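Local coordinates for protein CT021 (Chlamydia trachomatis serovar L2, PDB 6UXD) that is of unknown function but belongs to a family grouped with the lipoprotein-trafficking proteins LolA and LolB, so a role in binding or carrying a ligand is possible, at residues Leu34-Ser39 / Ala207-Pro212; Lys77-Leu82 / Ala97-Leu102; Leu115-Ser120 / Trp155-Pro160. All blocks are in the same frame, centred on the assembly; numbering follows the deposited sequence.

Interaction 1 of 3, residues Leu34-Ser39 / Ala207-Pro212; sequences LIRQSS and AASSYP
Arg36 reaches out from its strand and lays its guanidinium group against Ser209 and Pro212, an example of how one long polar side chain can tether a loop to a strand with which it shares no backbone hydrogen bond. The polar part rests on a single bond across the contact: Arg36 NH1 donates to the carbonyl of Pro212, NH1 to O 3.1 Å, with an N-H...O angle of 161°. The acceptor lies close to the guanidinium plane, whereas the donor is tilted 27° from the plane of the carbonyl. Pro212 O has a second donor in Trp99, so two N-H groups grip it.

The flat group is packed on one face as well. A bend in the arginine chain at chi3 lays the centre of that face over Ser209 CB, with Arg36 CZ to Ser209 CB 3.5 Å. Ser209 OG, though near NH1, is badly angled for a bond with it. Instead this hydroxyl bonds to the carboxylate of Glu46 and accepts from Tyr211 N at 2.9 Å from OG, closing an ST turn that shapes the loop.

Apolar packing is supplied by Leu34, two residues before Arg36, whose two methyls divide the work. CD2 presses on the backbone of Ser209, 3.5 Å from its CA, and CD1 meets Ala207 CB at 3.9 Å. CG stands anti to the backbone N (chi1 169°), which sends the fork toward the loop.

The contact lies at the surface, where the loop following strand 196-204 passes strand 29-38. Strand 43-50, hydrogen-bonded to 29-38 through Leu34 and Arg36, supplies Glu46 beside the turn, and Tyr211 and Pro212 lean on Leu94 of strand 90-95.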
ATOM      1  N   LEU A  34       0.031   4.608  -5.539  1.00 41.67           N
ATOM      2  CA  LEU A  34      -0.711   5.082  -6.703  1.00 42.22           C
ATOM      3  C   LEU A  34      -0.627   4.055  -7.820  1.00 40.33           C
ATOM      4  O   LEU A  34       0.468   3.611  -8.168  1.00 37.54           O
ATOM      5  CB  LEU A  34      -0.164   6.421  -7.197  1.00 39.44           C
ATOM      6  CG  LEU A  34      -0.681   6.910  -8.558  1.00 43.76           C
ATOM      7  CD1 LEU A  34      -2.192   7.088  -8.537  1.00 40.48           C
ATOM      8  CD2 LEU A  34      -0.004   8.220  -8.970  1.00 45.46           C
ATOM      9  N   ILE A  35      -1.778   3.677  -8.373  1.00 38.53           N
ATOM     10  CA  ILE A  35      -1.835   2.802  -9.534  1.00 43.30           C
ATOM     11  C   ILE A  35      -1.716   3.684 -10.770  1.00 43.94           C
ATOM     12  O   ILE A  35      -2.573   4.541 -11.005  1.00 41.28           O
ATOM     13  CB  ILE A  35      -3.151   2.006  -9.573  1.00 41.55           C
ATOM     14  CG1 ILE A  35      -3.379   1.200  -8.291  1.00 43.79           C
ATOM     15  CG2 ILE A  35      -3.199   1.179 -10.846  1.00 43.12           C
ATOM     16  CD1 ILE A  35      -2.320   0.160  -7.976  1.00 42.28           C
ATOM     17  N   ARG A  36      -0.685   3.466 -11.581  1.00 47.47           N
ATOM     18  CA  ARG A  36      -0.441   4.386 -12.691  1.00 49.76           C
ATOM     19  C   ARG A  36      -0.884   3.867 -14.041  1.00 46.72           C
ATOM     20  O   ARG A  36      -1.310   4.657 -14.885  1.00 50.90           O
ATOM     21  CB  ARG A  36       1.039   4.736 -12.761  1.00 47.05           C
ATOM     22  CG  ARG A  36       1.409   5.554 -11.591  1.00 45.55           C
ATOM     23  CD  ARG A  36       2.687   6.254 -11.801  1.00 51.12           C
ATOM     24  NE  ARG A  36       2.664   7.036 -13.022  1.00 46.10           N
ATOM     25  CZ  ARG A  36       3.688   7.773 -13.415  1.00 46.14           C
ATOM     26  NH1 ARG A  36       4.787   7.802 -12.671  1.00 46.80           N
ATOM     27  NH2 ARG A  36       3.618   8.469 -14.536  1.00 55.25           N
ATOM     28  N   GLN A  37      -0.817   2.569 -14.261  1.00 51.61           N
ATOM     29  CA  GLN A  37      -1.111   2.023 -15.569  1.00 50.09           C
ATOM     30  C   GLN A  37      -1.377   0.549 -15.382  1.00 48.16           C
ATOM     31  O   GLN A  37      -0.698  -0.099 -14.585  1.00 52.60           O
ATOM     32  CB  GLN A  37       0.056   2.256 -16.520  1.00 54.34           C
ATOM     33  CG  GLN A  37      -0.169   1.768 -17.911  1.00 53.74           C
ATOM     34  CD  GLN A  37       0.925   2.271 -18.828  1.00 64.30           C
ATOM     35  OE1 GLN A  37       0.920   3.437 -19.243  1.00 59.90           O
ATOM     36  NE2 GLN A  37       1.897   1.415 -19.104  1.00 65.30           N
ATOM     37  N   SER A  38      -2.382   0.035 -16.081  1.00 48.14           N
ATOM     38  CA  SER A  38      -2.753  -1.367 -15.981  1.00 53.98           C
ATOM     39  C   SER A  38      -3.039  -1.904 -17.375  1.00 61.05           C
ATOM     40  O   SER A  38      -3.859  -1.346 -18.107  1.00 69.00           O
ATOM     41  CB  SER A  38      -3.985  -1.551 -15.082  1.00 49.28           C
ATOM     42  OG  SER A  38      -3.803  -2.630 -14.190  1.00 65.01           O
ATOM     43  N   SER A  39      -2.362  -2.982 -17.738  1.00 57.95           N
ATOM     44  CA  SER A  39      -2.641  -3.696 -18.970  1.00 66.10           C
ATOM     45  C   SER A  39      -2.720  -5.177 -18.638  1.00 67.26           C
ATOM     46  O   SER A  39      -2.361  -5.611 -17.539  1.00 59.03           O
ATOM     47  CB  SER A  39      -1.565  -3.439 -20.034  1.00 62.52           C
ATOM     48  OG  SER A  39      -0.378  -4.145 -19.724  1.00 63.10           O
ATOM     49  N   ALA A 207      -6.474   9.945  -9.078  1.00 41.17           N
ATOM     50  CA  ALA A 207      -5.241  10.642  -8.757  1.00 35.80           C
ATOM     51  C   ALA A 207      -4.277  10.576  -9.943  1.00 41.05           C
ATOM     52  O   ALA A 207      -4.236   9.587 -10.682  1.00 39.29           O
ATOM     53  CB  ALA A 207      -4.576  10.033  -7.531  1.00 39.13           C
ATOM     54  N   ALA A 208      -3.486  11.631 -10.106  1.00 44.33           N
ATOM     55  CA  ALA A 208      -2.500  11.718 -11.171  1.00 47.87           C
ATOM     56  C   ALA A 208      -1.112  11.798 -10.559  1.00 47.88           C
ATOM     57  O   ALA A 208      -0.913  12.443  -9.523  1.00 44.41           O
ATOM     58  CB  ALA A 208      -2.748  12.932 -12.073  1.00 51.30           C
ATOM     59  N   SER A 209      -0.158  11.113 -11.176  1.00 48.05           N
ATOM     60  CA  SER A 209       1.186  11.099 -10.623  1.00 48.71           C
ATOM     61  C   SER A 209       1.828  12.470 -10.761  1.00 51.81           C
ATOM     62  O   SER A 209       1.620  13.176 -11.753  1.00 46.28           O
ATOM     63  CB  SER A 209       2.070  10.071 -11.321  1.00 49.78           C
ATOM     64  OG  SER A 209       3.412  10.258 -10.910  1.00 49.01           O
ATOM     65  N   SER A 210       2.626  12.831  -9.760  1.00 54.45           N
ATOM     66  CA  SER A 210       3.467  14.017  -9.812  1.00 55.17           C
ATOM     67  C   SER A 210       4.888  13.721 -10.296  1.00 60.02           C
ATOM     68  O   SER A 210       5.699  14.647 -10.404  1.00 56.47           O
ATOM     69  CB  SER A 210       3.516  14.669  -8.426  1.00 47.16           C
ATOM     70  OG  SER A 210       4.157  13.843  -7.471  1.00 59.55           O
ATOM     71  N   TYR A 211       5.204  12.477 -10.612  1.00 52.73           N
ATOM     72  CA  TYR A 211       6.559  12.050 -10.918  1.00 51.82           C
ATOM     73  C   TYR A 211       6.748  11.826 -12.414  1.00 51.42           C
ATOM     74  O   TYR A 211       5.790  11.897 -13.190  1.00 52.59           O
ATOM     75  CB  TYR A 211       6.867  10.769 -10.134  1.00 58.08           C
ATOM     76  CG  TYR A 211       6.866  10.986  -8.644  1.00 55.44           C
ATOM     77  CD1 TYR A 211       7.807  11.806  -8.048  1.00 58.36           C
ATOM     78  CD2 TYR A 211       5.927  10.371  -7.833  1.00 55.91           C
ATOM     79  CE1 TYR A 211       7.815  12.005  -6.687  1.00 60.74           C
ATOM     80  CE2 TYR A 211       5.926  10.565  -6.470  1.00 56.13           C
ATOM     81  CZ  TYR A 211       6.873  11.382  -5.899  1.00 61.58           C
ATOM     82  OH  TYR A 211       6.876  11.582  -4.534  1.00 67.04           O
ATOM     83  N   PRO A 212       7.982  11.564 -12.864  1.00 51.47           N
ATOM     84  CA  PRO A 212       8.203  11.385 -14.304  1.00 46.77           C
ATOM     85  C   PRO A 212       7.415  10.213 -14.866  1.00 52.00           C
ATOM     86  O   PRO A 212       7.011   9.281 -14.158  1.00 44.25           O
ATOM     87  CB  PRO A 212       9.712  11.130 -14.416  1.00 44.51           C
ATOM     88  CG  PRO A 212      10.295  11.667 -13.149  1.00 46.15           C
ATOM     89  CD  PRO A 212       9.246  11.496 -12.104  1.00 43.80           C
TER

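Interaction 2 of 3, residues Lys77-Leu82 / Ala97-Leu102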
ATOM      1  N   LYS A  77      12.183  12.153   0.847  1.00 68.94           N
ATOM      2  CA  LYS A  77      11.369  10.963   0.624  1.00 67.16           C
ATOM      3  C   LYS A  77      11.991  10.013  -0.413  1.00 65.40           C
ATOM      4  O   LYS A  77      12.674  10.456  -1.332  1.00 73.57           O
ATOM      5  CB  LYS A  77       9.973  11.391   0.176  1.00 63.88           C
ATOM      6  CG  LYS A  77       9.985  12.564  -0.765  1.00 67.12           C
ATOM      7  CD  LYS A  77       8.867  12.450  -1.784  1.00 68.15           C
ATOM      8  CE  LYS A  77       8.615  13.789  -2.471  1.00 82.07           C
ATOM      9  NZ  LYS A  77       7.622  13.681  -3.586  1.00 75.90           N
ATOM     10  N   LYS A  78      11.761   8.712  -0.252  1.00 59.28           N
ATOM     11  CA  LYS A  78      12.106   7.716  -1.257  1.00 60.25           C
ATOM     12  C   LYS A  78      10.889   7.432  -2.132  1.00 60.34           C
ATOM     13  O   LYS A  78       9.750   7.472  -1.663  1.00 59.73           O
ATOM     14  CB  LYS A  78      12.581   6.414  -0.609  1.00 54.28           C
ATOM     15  N   VAL A  79      11.134   7.134  -3.408  1.00 54.06           N
ATOM     16  CA  VAL A  79      10.055   6.919  -4.368  1.00 46.17           C
ATOM     17  C   VAL A  79      10.358   5.673  -5.177  1.00 52.20           C
ATOM     18  O   VAL A  79      11.336   5.644  -5.935  1.00 48.25           O
ATOM     19  CB  VAL A  79       9.863   8.121  -5.304  1.00 55.44           C
ATOM     20  CG1 VAL A  79       8.692   7.866  -6.228  1.00 50.11           C
ATOM     21  CG2 VAL A  79       9.664   9.395  -4.503  1.00 57.38           C
ATOM     22  N   TYR A  80       9.502   4.667  -5.059  1.00 48.12           N
ATOM     23  CA  TYR A  80       9.656   3.413  -5.782  1.00 48.17           C
ATOM     24  C   TYR A  80       8.584   3.262  -6.853  1.00 44.70           C
ATOM     25  O   TYR A  80       7.462   3.770  -6.733  1.00 46.08           O
ATOM     26  CB  TYR A  80       9.594   2.233  -4.822  1.00 48.81           C
ATOM     27  CG  TYR A  80      10.700   2.250  -3.802  1.00 55.59           C
ATOM     28  CD1 TYR A  80      11.973   1.812  -4.134  1.00 55.89           C
ATOM     29  CD2 TYR A  80      10.479   2.714  -2.512  1.00 54.90           C
ATOM     30  CE1 TYR A  80      12.996   1.829  -3.213  1.00 66.03           C
ATOM     31  CE2 TYR A  80      11.501   2.736  -1.576  1.00 59.40           C
ATOM     32  CZ  TYR A  80      12.756   2.291  -1.936  1.00 65.37           C
ATOM     33  OH  TYR A  80      13.787   2.304  -1.030  1.00 74.15           O
ATOM     34  N   LEU A  81       8.948   2.576  -7.920  1.00 40.71           N
ATOM     35  CA  LEU A  81       8.026   2.255  -8.995  1.00 38.06           C
ATOM     36  C   LEU A  81       8.088   0.752  -9.179  1.00 41.92           C
ATOM     37  O   LEU A  81       9.174   0.191  -9.354  1.00 42.96           O
ATOM     38  CB  LEU A  81       8.393   3.008 -10.275  1.00 44.42           C
ATOM     39  CG  LEU A  81       7.490   2.762 -11.481  1.00 40.68           C
ATOM     40  CD1 LEU A  81       6.052   3.195 -11.166  1.00 44.89           C
ATOM     41  CD2 LEU A  81       8.024   3.477 -12.735  1.00 42.95           C
ATOM     42  N   LEU A  82       6.935   0.100  -9.103  1.00 40.37           N
ATOM     43  CA  LEU A  82       6.836  -1.346  -9.205  1.00 41.84           C
ATOM     44  C   LEU A  82       6.164  -1.699 -10.516  1.00 39.29           C
ATOM     45  O   LEU A  82       5.097  -1.163 -10.832  1.00 38.49           O
ATOM     46  CB  LEU A  82       6.018  -1.951  -8.062  1.00 38.91           C
ATOM     47  CG  LEU A  82       6.701  -2.168  -6.721  1.00 49.42           C
ATOM     48  CD1 LEU A  82       7.273  -0.898  -6.175  1.00 46.80           C
ATOM     49  CD2 LEU A  82       5.691  -2.761  -5.749  1.00 51.86           C
ATOM     50  N   ALA A  97      15.636  12.387 -11.529  1.00 56.82           N
ATOM     51  CA  ALA A  97      14.516  12.458 -12.465  1.00 51.03           C
ATOM     52  C   ALA A  97      14.412  11.264 -13.406  1.00 48.14           C
ATOM     53  O   ALA A  97      13.671  11.331 -14.394  1.00 51.32           O
ATOM     54  CB  ALA A  97      14.568  13.744 -13.296  1.00 54.87           C
ATOM     55  N   GLN A  98      15.108  10.165 -13.136  1.00 50.52           N
ATOM     56  CA  GLN A  98      14.980   8.977 -13.966  1.00 51.55           C
ATOM     57  C   GLN A  98      14.677   7.759 -13.101  1.00 50.79           C
ATOM     58  O   GLN A  98      15.190   7.619 -11.986  1.00 49.84           O
ATOM     59  CB  GLN A  98      16.255   8.730 -14.789  1.00 53.61           C
ATOM     60  CG  GLN A  98      16.117   7.624 -15.854  1.00 59.55           C
ATOM     61  CD  GLN A  98      17.436   7.317 -16.562  1.00 57.44           C
ATOM     62  OE1 GLN A  98      18.408   8.057 -16.426  1.00 50.61           O
ATOM     63  NE2 GLN A  98      17.474   6.211 -17.307  1.00 56.23           N
ATOM     64  N   TRP A  99      13.845   6.875 -13.631  1.00 46.97           N
ATOM     65  CA  TRP A  99      13.514   5.624 -12.965  1.00 45.59           C
ATOM     66  C   TRP A  99      14.683   4.661 -13.123  1.00 48.38           C
ATOM     67  O   TRP A  99      14.918   4.126 -14.210  1.00 44.44           O
ATOM     68  CB  TRP A  99      12.231   5.060 -13.560  1.00 40.50           C
ATOM     69  CG  TRP A  99      11.041   5.886 -13.232  1.00 45.26           C
ATOM     70  CD1 TRP A  99      10.240   6.565 -14.103  1.00 43.09           C
ATOM     71  CD2 TRP A  99      10.508   6.120 -11.926  1.00 40.69           C
ATOM     72  NE1 TRP A  99       9.240   7.198 -13.418  1.00 44.07           N
ATOM     73  CE2 TRP A  99       9.383   6.947 -12.078  1.00 47.02           C
ATOM     74  CE3 TRP A  99      10.881   5.714 -10.644  1.00 38.72           C
ATOM     75  CZ2 TRP A  99       8.619   7.382 -10.985  1.00 48.57           C
ATOM     76  CZ3 TRP A  99      10.123   6.144  -9.556  1.00 50.54           C
ATOM     77  CH2 TRP A  99       9.005   6.964  -9.737  1.00 45.38           C
ATOM     78  N   MET A 100      15.413   4.436 -12.034  1.00 48.93           N
ATOM     79  CA  MET A 100      16.618   3.619 -12.065  1.00 47.03           C
ATOM     80  C   MET A 100      16.332   2.222 -11.539  1.00 46.03           C
ATOM     81  O   MET A 100      15.842   2.087 -10.409  1.00 44.30           O
ATOM     82  CB  MET A 100      17.705   4.272 -11.228  1.00 48.55           C
ATOM     83  CG  MET A 100      18.101   5.658 -11.712  1.00 56.66           C
ATOM     84  SD  MET A 100      18.644   5.682 -13.444  1.00 60.33           S
ATOM     85  CE  MET A 100      19.942   4.449 -13.418  1.00 55.13           C
ATOM     86  N   PRO A 101      16.631   1.172 -12.305  1.00 46.62           N
ATOM     87  CA  PRO A 101      16.404  -0.200 -11.829  1.00 45.73           C
ATOM     88  C   PRO A 101      17.119  -0.480 -10.523  1.00 50.66           C
ATOM     89  O   PRO A 101      18.150   0.114 -10.217  1.00 59.54           O
ATOM     90  CB  PRO A 101      16.986  -1.064 -12.953  1.00 53.56           C
ATOM     91  CG  PRO A 101      16.943  -0.228 -14.135  1.00 41.99           C
ATOM     92  CD  PRO A 101      17.073   1.200 -13.710  1.00 47.56           C
ATOM     93  N   LEU A 102      16.562  -1.406  -9.751  1.00 54.86           N
ATOM     94  CA  LEU A 102      17.213  -1.896  -8.546  1.00 60.96           C
ATOM     95  C   LEU A 102      17.818  -3.265  -8.802  1.00 64.31           C
ATOM     96  O   LEU A 102      17.140  -4.169  -9.302  1.00 69.49           O
ATOM     97  CB  LEU A 102      16.229  -1.989  -7.379  1.00 58.44           C
ATOM     98  CG  LEU A 102      16.176  -0.816  -6.405  1.00 64.17           C
ATOM     99  CD1 LEU A 102      15.393  -1.267  -5.190  1.00 67.05           C
ATOM    100  CD2 LEU A 102      17.563  -0.322  -6.003  1.00 73.99           C
TER
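Leu81 lies across the indole face of Trp99, a CH-pi contact within an antiparallel beta-meander in which strands 79-84, 90-95 and 98-101 follow one another, each paired with the next. The two segments are the outer members of this trio. No hydrogen bond joins them, and their short strand axes are 8.3 Å apart at an angle of 69°, so the contact is made mainly by side chains reaching across.

In the first shell, Leu81 covers the indole with two parts of its side chain. CB rests over the six-membered ring, 3.7 Å from Trp99 CZ3, while CG, anti to the backbone N (chi1 -180°), carries CD2 over the five-membered ring, the two side chains crossing at about a right angle. Val79 comes at the edge, its CG1 3.6 Å from Trp99 CH2 and near the ring plane. A looser apolar touch joins Tyr80 and Leu102, CE1 to CD1 4.4 Å.

Further out, Trp99 NE1 donates to Pro212 O, which anchors the polar side of the buried indole. Phe92 and Leu94 of the middle strand pack against the same tryptophan, and Pro107 touches both Tyr80 and Leu102. Tyr211 packs on Val79, and Pro215 on Leu81. The methyl CD2 of Leu81 lies 3.7 Å from the centroid of the five-membered ring of Trp99, just 9° off its normal.

Interaction 3 of 3, residues Leu115-Ser120 / Trp155-Pro160; sequences LRLPLS and WISVWP
Leu117, Ser120 and Trp155 cover much of the contact between the segments, and Ser120 sets its register through an antiparallel hydrogen-bonded pair with Ile156. Ser120 N donates to Ile156 O at 3.2 Å, and Ile156 N returns a shorter bond to Ser120 O, 2.7 Å. A water adds a side-chain link: it donates to Ile156 O, 2.8 Å away, and hydrogen-bonds with Ser120 OG, so that carbonyl is gripped by both the strand partner and the water.

Trp155 points at the neighbouring strand and sets its indole beside Ser120. Its CE3 comes 3.5 Å from Ser120 C and 4.0 Å from Leu119 CB, and the Leu119 and Trp155 side chains cross at about a right angle.

Leu117, the first residue to leave helical geometry after helix 108-116, packs at the other end. With CG anti to the carbonyl carbon (chi1 -68°), its branches reach Trp159: CD2 lies 3.9 Å from Trp159 CE3 and 4.1 Å from Pro160 CD, and CD1 approaches the same indole at CZ3.

Here a helix gives way, across the single residue Leu117, to a strand, and the contact spans that junction. Strand 152-158 runs between 118-122 and 170-176; Phe175 of the latter meets Trp155 edge-to-face. Ile9 of helix 9-13 packs on Leu117 and Leu119, while Lys113 and Ile114 of helix 108-116 pack against Trp159.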
ATOM      1  N   LEU A 115       3.466  -9.088  -1.711  1.00 49.69           N
ATOM      2  CA  LEU A 115       2.609  -9.451  -2.832  1.00 46.27           C
ATOM      3  C   LEU A 115       2.202 -10.916  -2.777  1.00 42.93           C
ATOM      4  O   LEU A 115       1.103 -11.273  -3.218  1.00 41.81           O
ATOM      5  CB  LEU A 115       3.321  -9.160  -4.157  1.00 47.20           C
ATOM      6  CG  LEU A 115       3.524  -7.686  -4.487  1.00 52.97           C
ATOM      7  CD1 LEU A 115       4.414  -7.515  -5.727  1.00 51.55           C
ATOM      8  CD2 LEU A 115       2.171  -7.031  -4.696  1.00 47.42           C
ATOM      9  N   ARG A 116       3.067 -11.784  -2.271  1.00 49.80           N
ATOM     10  CA  ARG A 116       2.730 -13.200  -2.237  1.00 50.89           C
ATOM     11  C   ARG A 116       1.849 -13.579  -1.051  1.00 49.22           C
ATOM     12  O   ARG A 116       1.310 -14.689  -1.035  1.00 50.73           O
ATOM     13  CB  ARG A 116       4.013 -14.042  -2.214  1.00 62.88           C
ATOM     14  CG  ARG A 116       3.781 -15.529  -2.482  1.00 55.31           C
ATOM     15  N   LEU A 117       1.683 -12.702  -0.068  1.00 47.73           N
ATOM     16  CA  LEU A 117       0.912 -13.059   1.115  1.00 44.26           C
ATOM     17  C   LEU A 117      -0.446 -13.633   0.709  1.00 37.60           C
ATOM     18  O   LEU A 117      -1.155 -13.019  -0.095  1.00 39.51           O
ATOM     19  CB  LEU A 117       0.726 -11.826   2.006  1.00 44.36           C
ATOM     20  CG  LEU A 117       1.994 -11.289   2.668  1.00 49.40           C
ATOM     21  CD1 LEU A 117       1.776  -9.888   3.280  1.00 55.27           C
ATOM     22  CD2 LEU A 117       2.477 -12.286   3.726  1.00 46.22           C
ATOM     23  N   PRO A 118      -0.848 -14.783   1.244  1.00 45.66           N
ATOM     24  CA  PRO A 118      -2.180 -15.318   0.949  1.00 42.37           C
ATOM     25  C   PRO A 118      -3.277 -14.594   1.728  1.00 43.20           C
ATOM     26  O   PRO A 118      -3.040 -13.946   2.749  1.00 41.57           O
ATOM     27  CB  PRO A 118      -2.072 -16.768   1.414  1.00 51.71           C
ATOM     28  CG  PRO A 118      -1.230 -16.619   2.678  1.00 47.17           C
ATOM     29  CD  PRO A 118      -0.197 -15.541   2.334  1.00 47.81           C
ATOM     30  N   LEU A 119      -4.500 -14.727   1.229  1.00 37.08           N
ATOM     31  CA  LEU A 119      -5.662 -14.143   1.869  1.00 41.12           C
ATOM     32  C   LEU A 119      -6.755 -15.185   1.857  1.00 40.46           C
ATOM     33  O   LEU A 119      -7.066 -15.733   0.799  1.00 44.68           O
ATOM     34  CB  LEU A 119      -6.155 -12.887   1.148  1.00 37.80           C
ATOM     35  CG  LEU A 119      -5.190 -11.720   1.000  1.00 39.58           C
ATOM     36  CD1 LEU A 119      -5.764 -10.658   0.021  1.00 43.38           C
ATOM     37  CD2 LEU A 119      -4.876 -11.117   2.351  1.00 46.08           C
ATOM     38  N   SER A 120      -7.315 -15.470   3.030  1.00 35.80           N
ATOM     39  CA  SER A 120      -8.529 -16.254   3.165  1.00 36.21           C
ATOM     40  C   SER A 120      -9.471 -15.543   4.124  1.00 32.76           C
ATOM     41  O   SER A 120      -9.014 -14.850   5.036  1.00 30.97           O
ATOM     42  CB  SER A 120      -8.214 -17.652   3.704  1.00 40.28           C
ATOM     43  OG  SER A 120      -6.927 -18.042   3.251  1.00 59.50           O
ATOM     44  N   TRP A 155      -9.537 -10.720   6.447  1.00 34.24           N
ATOM     45  CA  TRP A 155      -8.829 -11.726   5.678  1.00 33.97           C
ATOM     46  C   TRP A 155      -7.582 -12.103   6.461  1.00 33.03           C
ATOM     47  O   TRP A 155      -6.815 -11.225   6.865  1.00 38.71           O
ATOM     48  CB  TRP A 155      -8.475 -11.187   4.287  1.00 33.73           C
ATOM     49  CG  TRP A 155      -9.695 -10.820   3.495  1.00 33.40           C
ATOM     50  CD1 TRP A 155     -10.445  -9.688   3.633  1.00 36.84           C
ATOM     51  CD2 TRP A 155     -10.336 -11.603   2.488  1.00 35.42           C
ATOM     52  NE1 TRP A 155     -11.502  -9.717   2.765  1.00 37.16           N
ATOM     53  CE2 TRP A 155     -11.449 -10.874   2.038  1.00 33.90           C
ATOM     54  CE3 TRP A 155     -10.075 -12.856   1.920  1.00 32.93           C
ATOM     55  CZ2 TRP A 155     -12.304 -11.353   1.058  1.00 41.26           C
ATOM     56  CZ3 TRP A 155     -10.912 -13.319   0.925  1.00 39.37           C
ATOM     57  CH2 TRP A 155     -12.014 -12.575   0.507  1.00 43.83           C
ATOM     58  N   ILE A 156      -7.383 -13.395   6.686  1.00 38.94           N
ATOM     59  CA  ILE A 156      -6.224 -13.846   7.445  1.00 33.72           C
ATOM     60  C   ILE A 156      -5.088 -14.170   6.486  1.00 35.63           C
ATOM     61  O   ILE A 156      -5.300 -14.703   5.390  1.00 34.48           O
ATOM     62  CB  ILE A 156      -6.585 -15.045   8.345  1.00 36.89           C
ATOM     63  CG1 ILE A 156      -5.395 -15.442   9.216  1.00 46.00           C
ATOM     64  CG2 ILE A 156      -7.080 -16.226   7.527  1.00 39.61           C
ATOM     65  CD1 ILE A 156      -5.106 -14.467  10.352  1.00 52.93           C
ATOM     66  N   SER A 157      -3.876 -13.811   6.900  1.00 37.95           N
ATOM     67  CA  SER A 157      -2.657 -14.143   6.195  1.00 46.53           C
ATOM     68  C   SER A 157      -1.588 -14.553   7.206  1.00 47.93           C
ATOM     69  O   SER A 157      -1.788 -14.525   8.434  1.00 42.32           O
ATOM     70  CB  SER A 157      -2.201 -12.952   5.337  1.00 45.84           C
ATOM     71  OG  SER A 157      -1.265 -13.350   4.348  1.00 44.28           O
ATOM     72  N   VAL A 158      -0.433 -14.937   6.685  1.00 41.31           N
ATOM     73  CA  VAL A 158       0.707 -15.271   7.526  1.00 42.00           C
ATOM     74  C   VAL A 158       1.971 -14.908   6.772  1.00 49.93           C
ATOM     75  O   VAL A 158       2.074 -15.125   5.561  1.00 48.08           O
ATOM     76  CB  VAL A 158       0.701 -16.757   7.944  1.00 44.81           C
ATOM     77  CG1 VAL A 158       0.749 -17.642   6.735  1.00 50.07           C
ATOM     78  CG2 VAL A 158       1.875 -17.034   8.884  1.00 48.46           C
ATOM     79  N   TRP A 159       2.910 -14.321   7.492  1.00 44.77           N
ATOM     80  CA  TRP A 159       4.191 -13.961   6.912  1.00 57.06           C
ATOM     81  C   TRP A 159       5.019 -15.223   6.668  1.00 57.77           C
ATOM     82  O   TRP A 159       4.932 -16.182   7.439  1.00 49.98           O
ATOM     83  CB  TRP A 159       4.935 -13.030   7.859  1.00 54.40           C
ATOM     84  CG  TRP A 159       6.070 -12.305   7.255  1.00 61.61           C
ATOM     85  CD1 TRP A 159       7.390 -12.638   7.324  1.00 62.08           C
ATOM     86  CD2 TRP A 159       5.995 -11.110   6.472  1.00 63.25           C
ATOM     87  NE1 TRP A 159       8.144 -11.715   6.637  1.00 67.17           N
ATOM     88  CE2 TRP A 159       7.310 -10.766   6.107  1.00 65.82           C
ATOM     89  CE3 TRP A 159       4.942 -10.296   6.050  1.00 59.12           C
ATOM     90  CZ2 TRP A 159       7.600  -9.644   5.337  1.00 69.43           C
ATOM     91  CZ3 TRP A 159       5.230  -9.182   5.291  1.00 63.57           C
ATOM     92  CH2 TRP A 159       6.547  -8.865   4.942  1.00 70.80           C
ATOM     93  N   PRO A 160       5.830 -15.251   5.610  1.00 55.93           N
ATOM     94  CA  PRO A 160       6.650 -16.442   5.356  1.00 60.85           C
ATOM     95  C   PRO A 160       7.655 -16.688   6.471  1.00 61.73           C
ATOM     96  O   PRO A 160       7.993 -15.797   7.255  1.00 62.68           O
ATOM     97  CB  PRO A 160       7.359 -16.112   4.035  1.00 63.38           C
ATOM     98  CG  PRO A 160       7.371 -14.627   3.988  1.00 61.50           C
ATOM     99  CD  PRO A 160       6.043 -14.229   4.573  1.00 59.87           C
TER
HETATM  100  O   HOH W   1      -4.548 -17.100   4.255  1.00 44.01           O

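In the fold
Interactions 1 and 2 are neighbours, their centres 13 Å apart, and they touch where Tyr211 and Pro212 of the loop meet Lys77, Val79, Ala97 and Trp99. Interaction 3 lies about 26 Å from each, between centres, on the opposite side of the chain's centre from interaction 1. Along the sequence, 34-39 comes first and 207-212 last, so interaction 1 spans the other two, which follow in series; strand 98-101 leads on to helix 108-116, whose end enters interaction 3. All three involve the protein's network of antiparallel strands. The example illustrates how a loop near the C-terminus can pack against several strands from the first half of the chain, while interaction 3 joins strands 118-122 and 152-158.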